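Side-chain contacts in high-potential iron-sulfur protein (Rhodoferax fermentans, PDB 1HLQ), which carries electrons through a high-potential [4Fe-4S] cluster in photosynthetic electron transfer involving the cytochrome bc1 complex and the membrane-bound tetraheme c-type cytochrome: residues Pro30-Thr33 with Lys34-Cys38; Ala6-Ala10 with Asn11-Leu15. All coordinates share one frame; numbering follows the deposited sequence. Where two conformers were deposited one is given.

Contact 1 of 2, residues Pro30-Thr33 with Lys34-Cys38. With SF4 (iron/sulfur cluster), chain G; SO4 (sulfate ion), chain D.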
ATOM      1  N   PRO A  30      -1.331 -18.928  -7.311  1.00 20.26           N
ATOM      2  CA  PRO A  30      -0.623 -20.161  -7.616  1.00 20.82           C
ATOM      3  C   PRO A  30       0.889 -20.072  -7.604  1.00 20.96           C
ATOM      4  O   PRO A  30       1.527 -21.142  -7.604  1.00 23.08           O
ATOM      5  CB  PRO A  30      -1.175 -20.605  -8.965  1.00 22.32           C
ATOM      6  CG  PRO A  30      -1.590 -19.333  -9.604  1.00 22.29           C
ATOM      7  CD  PRO A  30      -2.099 -18.454  -8.491  1.00 21.51           C
ATOM      8  N   LYS A  31       1.497 -18.896  -7.586  1.00 20.27           N
ATOM      9  CA  LYS A  31       2.944 -18.766  -7.491  1.00 19.75           C
ATOM     10  C   LYS A  31       3.434 -18.662  -6.046  1.00 18.85           C
ATOM     11  O   LYS A  31       4.653 -18.621  -5.767  1.00 18.81           O
ATOM     12  CB  LYS A  31       3.406 -17.569  -8.317  1.00 19.96           C
ATOM     13  CG  LYS A  31       3.149 -17.803  -9.814  1.00 20.57           C
ATOM     14  CD  LYS A  31       3.598 -16.615 -10.635  1.00 21.86           C
ATOM     15  CE  LYS A  31       3.372 -16.796 -12.130  1.00 24.38           C
ATOM     16  NZ  LYS A  31       4.526 -17.416 -12.815  1.00 25.62           N
ATOM     17  N   HIS A  32       2.509 -18.653  -5.082  1.00 17.20           N
ATOM     18  CA  HIS A  32       2.896 -18.681  -3.677  1.00 16.14           C
ATOM     19  C   HIS A  32       3.610 -19.998  -3.391  1.00 16.83           C
ATOM     20  O   HIS A  32       3.234 -21.054  -3.886  1.00 18.32           O
ATOM     21  CB  HIS A  32       1.644 -18.634  -2.795  1.00 14.85           C
ATOM     22  CG  HIS A  32       1.826 -19.147  -1.407  1.00 15.33           C
ATOM     23  ND1 HIS A  32       2.126 -18.380  -0.307  1.00 16.34           N
ATOM     24  CD2 HIS A  32       1.758 -20.439  -0.976  1.00 15.30           C
ATOM     25  CE1 HIS A  32       2.246 -19.194   0.747  1.00 14.71           C
ATOM     26  NE2 HIS A  32       2.038 -20.446   0.352  1.00 17.05           N
ATOM     27  N   THR A  33       4.564 -19.968  -2.470  1.00 16.66           N
ATOM     28  CA  THR A  33       5.113 -21.186  -1.899  1.00 16.89           C
ATOM     29  C   THR A  33       5.295 -20.926  -0.401  1.00 16.90           C
ATOM     30  O   THR A  33       5.435 -19.762  -0.016  1.00 16.56           O
ATOM     31  CB  THR A  33       6.450 -21.735  -2.399  1.00 17.97           C
ATOM     32  OG1 THR A  33       7.518 -20.891  -1.984  1.00 17.55           O
ATOM     33  CG2 THR A  33       6.463 -21.887  -3.910  1.00 19.65           C
ATOM     34  N   LYS A  34       5.451 -21.977   0.411  1.00 18.35           N
ATOM     35  CA  LYS A  34       5.663 -21.762   1.849  1.00 18.72           C
ATOM     36  C   LYS A  34       7.064 -21.270   2.145  1.00 17.98           C
ATOM     37  O   LYS A  34       7.366 -20.913   3.298  1.00 19.11           O
ATOM     38  CB  LYS A  34       5.215 -22.865   2.795  0.60 19.07           C
ATOM     39  CG  LYS A  34       5.855 -24.221   2.610  0.60 20.04           C
ATOM     40  CD  LYS A  34       4.997 -25.326   3.219  0.60 20.59           C
ATOM     41  CE  LYS A  34       5.318 -25.587   4.676  0.60 21.31           C
ATOM     42  NZ  LYS A  34       5.086 -27.022   5.042  0.60 20.94           N
ATOM     43  N   ASP A  35       7.941 -21.125   1.147  1.00 16.59           N
ATOM     44  CA  ASP A  35       9.222 -20.482   1.293  1.00 16.75           C
ATOM     45  C   ASP A  35       9.042 -18.958   1.367  1.00 16.19           C
ATOM     46  O   ASP A  35       9.950 -18.229   1.758  1.00 17.43           O
ATOM     47  CB  ASP A  35      10.219 -20.778   0.171  1.00 18.09           C
ATOM     48  CG  ASP A  35      10.926 -22.103   0.405  1.00 20.61           C
ATOM     49  OD1 ASP A  35      10.944 -22.907  -0.544  1.00 21.66           O
ATOM     50  OD2 ASP A  35      11.423 -22.267   1.544  1.00 22.28           O
ATOM     51  N   GLN A  36       7.888 -18.472   0.927  1.00 14.88           N
ATOM     52  CA  GLN A  36       7.557 -17.060   0.969  1.00 14.42           C
ATOM     53  C   GLN A  36       6.835 -16.771   2.293  1.00 14.25           C
ATOM     54  O   GLN A  36       5.773 -17.288   2.552  1.00 15.38           O
ATOM     55  CB  GLN A  36       6.653 -16.675  -0.201  1.00 14.24           C
ATOM     56  CG  GLN A  36       7.250 -16.995  -1.558  1.00 14.23           C
ATOM     57  CD  GLN A  36       6.319 -16.639  -2.700  1.00 15.05           C
ATOM     58  OE1 GLN A  36       5.226 -16.116  -2.543  1.00 15.71           O
ATOM     59  NE2 GLN A  36       6.732 -16.952  -3.927  1.00 16.03           N
ATOM     60  N   SER A  37       7.417 -15.870   3.065  1.00 14.64           N
ATOM     61  CA  SER A  37       6.758 -15.400   4.280  1.00 14.23           C
ATOM     62  C   SER A  37       7.246 -13.984   4.527  1.00 13.76           C
ATOM     63  O   SER A  37       8.235 -13.536   3.960  1.00 13.76           O
ATOM     64  CB  SER A  37       7.001 -16.310   5.482  1.00 14.39           C
ATOM     65  OG  SER A  37       8.393 -16.320   5.742  1.00 16.23           O
ATOM     66  N   CYS A  38       6.629 -13.286   5.480  1.00 13.85           N
ATOM     67  CA  CYS A  38       7.107 -11.939   5.807  1.00 14.33           C
ATOM     68  C   CYS A  38       8.565 -11.987   6.229  1.00 15.19           C
ATOM     69  O   CYS A  38       9.349 -11.122   5.852  1.00 16.03           O
ATOM     70  CB  CYS A  38       6.237 -11.312   6.888  1.00 14.78           C
ATOM     71  SG  CYS A  38       4.486 -11.191   6.461  1.00 13.42           S
TER
HETATM   72 FE1  SF4 G  76       4.517  -9.722   4.714  1.00 14.06          FE
HETATM   73 FE2  SF4 G  76       5.999  -8.697   2.645  1.00 14.50          FE
HETATM   74 FE3  SF4 G  76       4.434  -7.082   4.145  1.00 14.90          FE
HETATM   75 FE4  SF4 G  76       3.313  -8.873   2.460  1.00 13.90          FE
HETATM   76  S1  SF4 G  76       4.652  -7.107   1.820  1.00 14.38           S
HETATM   77  S2  SF4 G  76       2.643  -8.496   4.663  1.00 13.26           S
HETATM   78  S3  SF4 G  76       4.764 -10.656   2.587  1.00 12.76           S
HETATM   79  S4  SF4 G  76       6.246  -8.209   4.943  1.00 14.54           S
HETATM   80  S   SO4 D  77       4.824 -25.221  -1.037  0.70 24.38           S
HETATM   81  O1  SO4 D  77       3.929 -24.258  -0.317  0.70 24.26           O
HETATM   82  O2  SO4 D  77       4.526 -25.166  -2.496  0.70 25.82           O
HETATM   83  O3  SO4 D  77       4.557 -26.580  -0.456  0.70 26.01           O
HETATM   84  O4  SO4 D  77       6.258 -24.854  -0.807  0.70 24.56           O

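Contact 2 of 2, residues Ala6-Ala10 with Asn11-Leu15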
ATOM      1  N   ALA A   6      -5.428  -7.682  11.005  1.00 13.99           N
ATOM      2  CA  ALA A   6      -6.492  -8.678  10.966  1.00 14.41           C
ATOM      3  C   ALA A   6      -6.680  -9.094   9.506  1.00 14.93           C
ATOM      4  O   ALA A   6      -6.684  -8.247   8.610  1.00 15.63           O
ATOM      5  CB  ALA A   6      -7.798  -8.160  11.538  1.00 14.83           C
ATOM      6  N   GLU A   7      -6.908 -10.373   9.253  1.00 15.33           N
ATOM      7  CA  GLU A   7      -7.120 -10.872   7.905  1.00 15.88           C
ATOM      8  C   GLU A   7      -8.373 -10.302   7.273  1.00 16.27           C
ATOM      9  O   GLU A   7      -8.500 -10.325   6.047  1.00 17.21           O
ATOM     10  CB  GLU A   7      -7.131 -12.406   7.890  1.00 16.20           C
ATOM     11  CG  GLU A   7      -5.779 -12.984   8.233  1.00 16.90           C
ATOM     12  CD  GLU A   7      -5.716 -14.491   8.321  1.00 17.05           C
ATOM     13  OE1 GLU A   7      -4.665 -14.927   8.838  1.00 16.83           O
ATOM     14  OE2 GLU A   7      -6.694 -15.155   7.908  1.00 19.13           O
ATOM     15  N   THR A   8      -9.322  -9.811   8.059  1.00 16.99           N
ATOM     16  CA  THR A   8     -10.528  -9.177   7.568  1.00 17.44           C
ATOM     17  C   THR A   8     -10.344  -7.681   7.332  1.00 16.58           C
ATOM     18  O   THR A   8     -11.289  -7.033   6.875  1.00 18.49           O
ATOM     19  CB  THR A   8     -11.662  -9.398   8.594  1.00 18.90           C
ATOM     20  OG1 THR A   8     -11.173  -9.014   9.879  1.00 20.01           O
ATOM     21  CG2 THR A   8     -12.126 -10.848   8.553  1.00 19.82           C
ATOM     22  N   ASP A   9      -9.210  -7.094   7.677  1.00 15.58           N
ATOM     23  CA  ASP A   9      -8.960  -5.676   7.398  1.00 15.71           C
ATOM     24  C   ASP A   9      -9.005  -5.477   5.883  1.00 15.27           C
ATOM     25  O   ASP A   9      -8.564  -6.329   5.115  1.00 15.72           O
ATOM     26  CB  ASP A   9      -7.629  -5.192   7.937  1.00 16.20           C
ATOM     27  CG  ASP A   9      -7.511  -5.075   9.445  1.00 16.52           C
ATOM     28  OD1 ASP A   9      -6.382  -4.973   9.978  1.00 16.19           O
ATOM     29  OD2 ASP A   9      -8.588  -5.076  10.107  1.00 18.29           O
ATOM     30  N   ALA A  10      -9.535  -4.344   5.425  1.00 15.79           N
ATOM     31  CA  ALA A  10      -9.699  -4.123   3.996  1.00 15.87           C
ATOM     32  C   ALA A  10      -8.385  -4.193   3.223  1.00 15.74           C
ATOM     33  O   ALA A  10      -8.348  -4.838   2.161  1.00 16.27           O
ATOM     34  CB  ALA A  10     -10.350  -2.767   3.726  1.00 16.99           C
ATOM     35  N   ASN A  11      -7.343  -3.568   3.746  1.00 15.77           N
ATOM     36  CA  ASN A  11      -6.066  -3.591   3.041  1.00 15.31           C
ATOM     37  C   ASN A  11      -5.469  -4.991   3.043  1.00 15.30           C
ATOM     38  O   ASN A  11      -4.822  -5.385   2.072  1.00 16.32           O
ATOM     39  CB  ASN A  11      -5.116  -2.526   3.540  1.00 16.03           C
ATOM     40  CG  ASN A  11      -4.770  -2.523   5.000  1.00 15.84           C
ATOM     41  OD1 ASN A  11      -5.204  -3.395   5.761  1.00 16.00           O
ATOM     42  ND2 ASN A  11      -4.008  -1.522   5.422  1.00 15.86           N
ATOM     43  N   ALA A  12      -5.715  -5.745   4.107  1.00 14.43           N
ATOM     44  CA  ALA A  12      -5.241  -7.129   4.166  1.00 13.75           C
ATOM     45  C   ALA A  12      -5.960  -7.966   3.115  1.00 14.14           C
ATOM     46  O   ALA A  12      -5.336  -8.707   2.335  1.00 15.08           O
ATOM     47  CB  ALA A  12      -5.495  -7.676   5.565  1.00 13.69           C
ATOM     48  N   LYS A  13      -7.288  -7.872   3.033  1.00 14.67           N
ATOM     49  CA  LYS A  13      -8.060  -8.635   2.066  1.00 15.98           C
ATOM     50  C   LYS A  13      -7.633  -8.301   0.630  1.00 15.50           C
ATOM     51  O   LYS A  13      -7.517  -9.164  -0.246  1.00 16.39           O
ATOM     52  CB  LYS A  13      -9.567  -8.416   2.206  1.00 18.53           C
ATOM     53  CG  LYS A  13     -10.161  -9.011   3.478  1.00 21.96           C
ATOM     54  CD  LYS A  13     -11.682  -8.864   3.426  1.00 25.70           C
ATOM     55  CE  LYS A  13     -12.369  -9.592   4.562  1.00 28.63           C
ATOM     56  NZ  LYS A  13     -13.799  -9.189   4.694  1.00 31.26           N
ATOM     57  N   SER A  14      -7.324  -7.038   0.361  1.00 14.78           N
ATOM     58  CA  SER A  14      -6.889  -6.620  -0.975  1.00 14.71           C
ATOM     59  C   SER A  14      -5.598  -7.314  -1.392  1.00 15.02           C
ATOM     60  O   SER A  14      -5.390  -7.509  -2.595  1.00 15.93           O
ATOM     61  CB  SER A  14      -6.740  -5.100  -0.980  1.00 15.60           C
ATOM     62  OG  SER A  14      -6.500  -4.614  -2.291  1.00 17.42           O
ATOM     63  N   LEU A  15      -4.742  -7.649  -0.436  1.00 13.89           N
ATOM     64  CA  LEU A  15      -3.471  -8.290  -0.711  1.00 13.80           C
ATOM     65  C   LEU A  15      -3.439  -9.768  -0.362  1.00 13.54           C
ATOM     66  O   LEU A  15      -2.379 -10.408  -0.372  1.00 14.43           O
ATOM     67  CB  LEU A  15      -2.354  -7.569   0.057  1.00 13.85           C
ATOM     68  CG  LEU A  15      -2.035  -6.146  -0.414  1.00 14.24           C
ATOM     69  CD1 LEU A  15      -1.166  -5.407   0.573  1.00 14.41           C
ATOM     70  CD2 LEU A  15      -1.348  -6.208  -1.775  1.00 15.25           C
TER
HETATM   71  O   HOH W   1      -4.536  -3.512   8.504  1.00 17.20           O

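Contact 1 of 2, residues Pro30-Thr33 with Lys34-Cys38
Thr33 and Gln36 close a type I beta turn, and the chain bends sharply there. Gln36 N donates to Thr33 O at 2.9 Å. It reaches that oxygen from above the carbonyl plane, 49° out of it. The Thr33 side chain adds a second tie. With chi1 at 70°, OG1 sits between the backbone N and the carbonyl carbon and faces the turn, where Asp35 N donates to Thr33 OG1 at 3.2 Å. This is an ST turn within the beta turn. Lys34 N points outward to a sulfate ion, probably from the crystallisation liquor, and donates to its O1 at 2.8 Å. Lys26 also binds this sulfate.

Gln36 runs back along the incoming chain, extended beyond CG. Its amide lies beside the backbone of Lys31 and His32. Gln36 NE2 makes a weak bond to Lys31 O at 3.2 Å, with an N-H...O angle of 121°. Gln36 OE1 packs 3.6 Å from His32 CA and accepts a hydrogen bond from Trp67 NE1. The Trp67 bond, backed by the weak one to Lys31 O, probably sets the rotation of the amide. The His32 ring approaches the turn with NE2, 3.7 Å from Lys34 N, and meets Trp67 edge-to-face. Lys31 of the second subunit donates from NZ to Lys31 O.

Beyond the turn, Cys38 SG binds the iron FE1 of the cluster at 2.3 Å. An ST turn inside a type I turn leads into the first of the four cysteine ligands of the HiPIP cluster, the others being Cys41, Cys54 and Cys68.

Contact 2 of 2, residues Ala6-Ala10 with Asn11-Leu15
Asp9 with Ala12 and Lys13 makes a local contact at the start of helix 10-14, near the protein surface. A type I beta turn, Ala6 to Asp9, leads straight into the helix. Lys13 N donates to Asp9 O at 2.9 Å. Ser14 N donates to Ala10 O at 3.0 Å. These two bonds build the first helical turn.

Asp9 holds the N-cap position, but its carboxylate does not cap the helix. It turns back across the beta turn instead, and Ala6 N donates to Asp9 OD1 from above the carboxylate plane. The same oxygen forms a salt bridge with Lys60 and accepts a bond from a water. That water also donates to Asn11 OD1, at 2.8 Å, so it bridges the N-cap residue and the helix. Asn11 CG lies between its backbone N and carbonyl carbon, chi1 57°, which brings OD1 to 3.7 Å from Asp9 CB.

The single short helix of this HiPIP sets Ala12 inward against Val5 and against Tyr17, a residue of the cluster pocket, so the N-terminal turn packs beside that pocket. Ala12 CB also packs on the turn, 3.3 Å from Ala6 O. Lys13 stretches out over the turn's backbone, with CG 3.3 Å from Glu7 O. Lys13 CE lies 3.5 Å from Thr8 CA, and the two side chains pass at a slant. On the third subunit, Pro3 packs against Asn11 and Ser14.

From the N terminus, contact 2 comes first. Ala6 to Asp9 form a beta turn that runs into helix 10-14. The chain then passes through loop structure to contact 1, where residues 33-36 turn before the cluster ligand Cys38. Both contacts are local and lie in series, so they neither nest nor cross. Their centres are about 17 Å apart and their nearest atoms about 9 Å, without touching. The cluster relates them: contact 1 ends on one of its ligands, while the Ala12 side chain of contact 2 is about 8 Å from it. Both contacts also reach the second subunit.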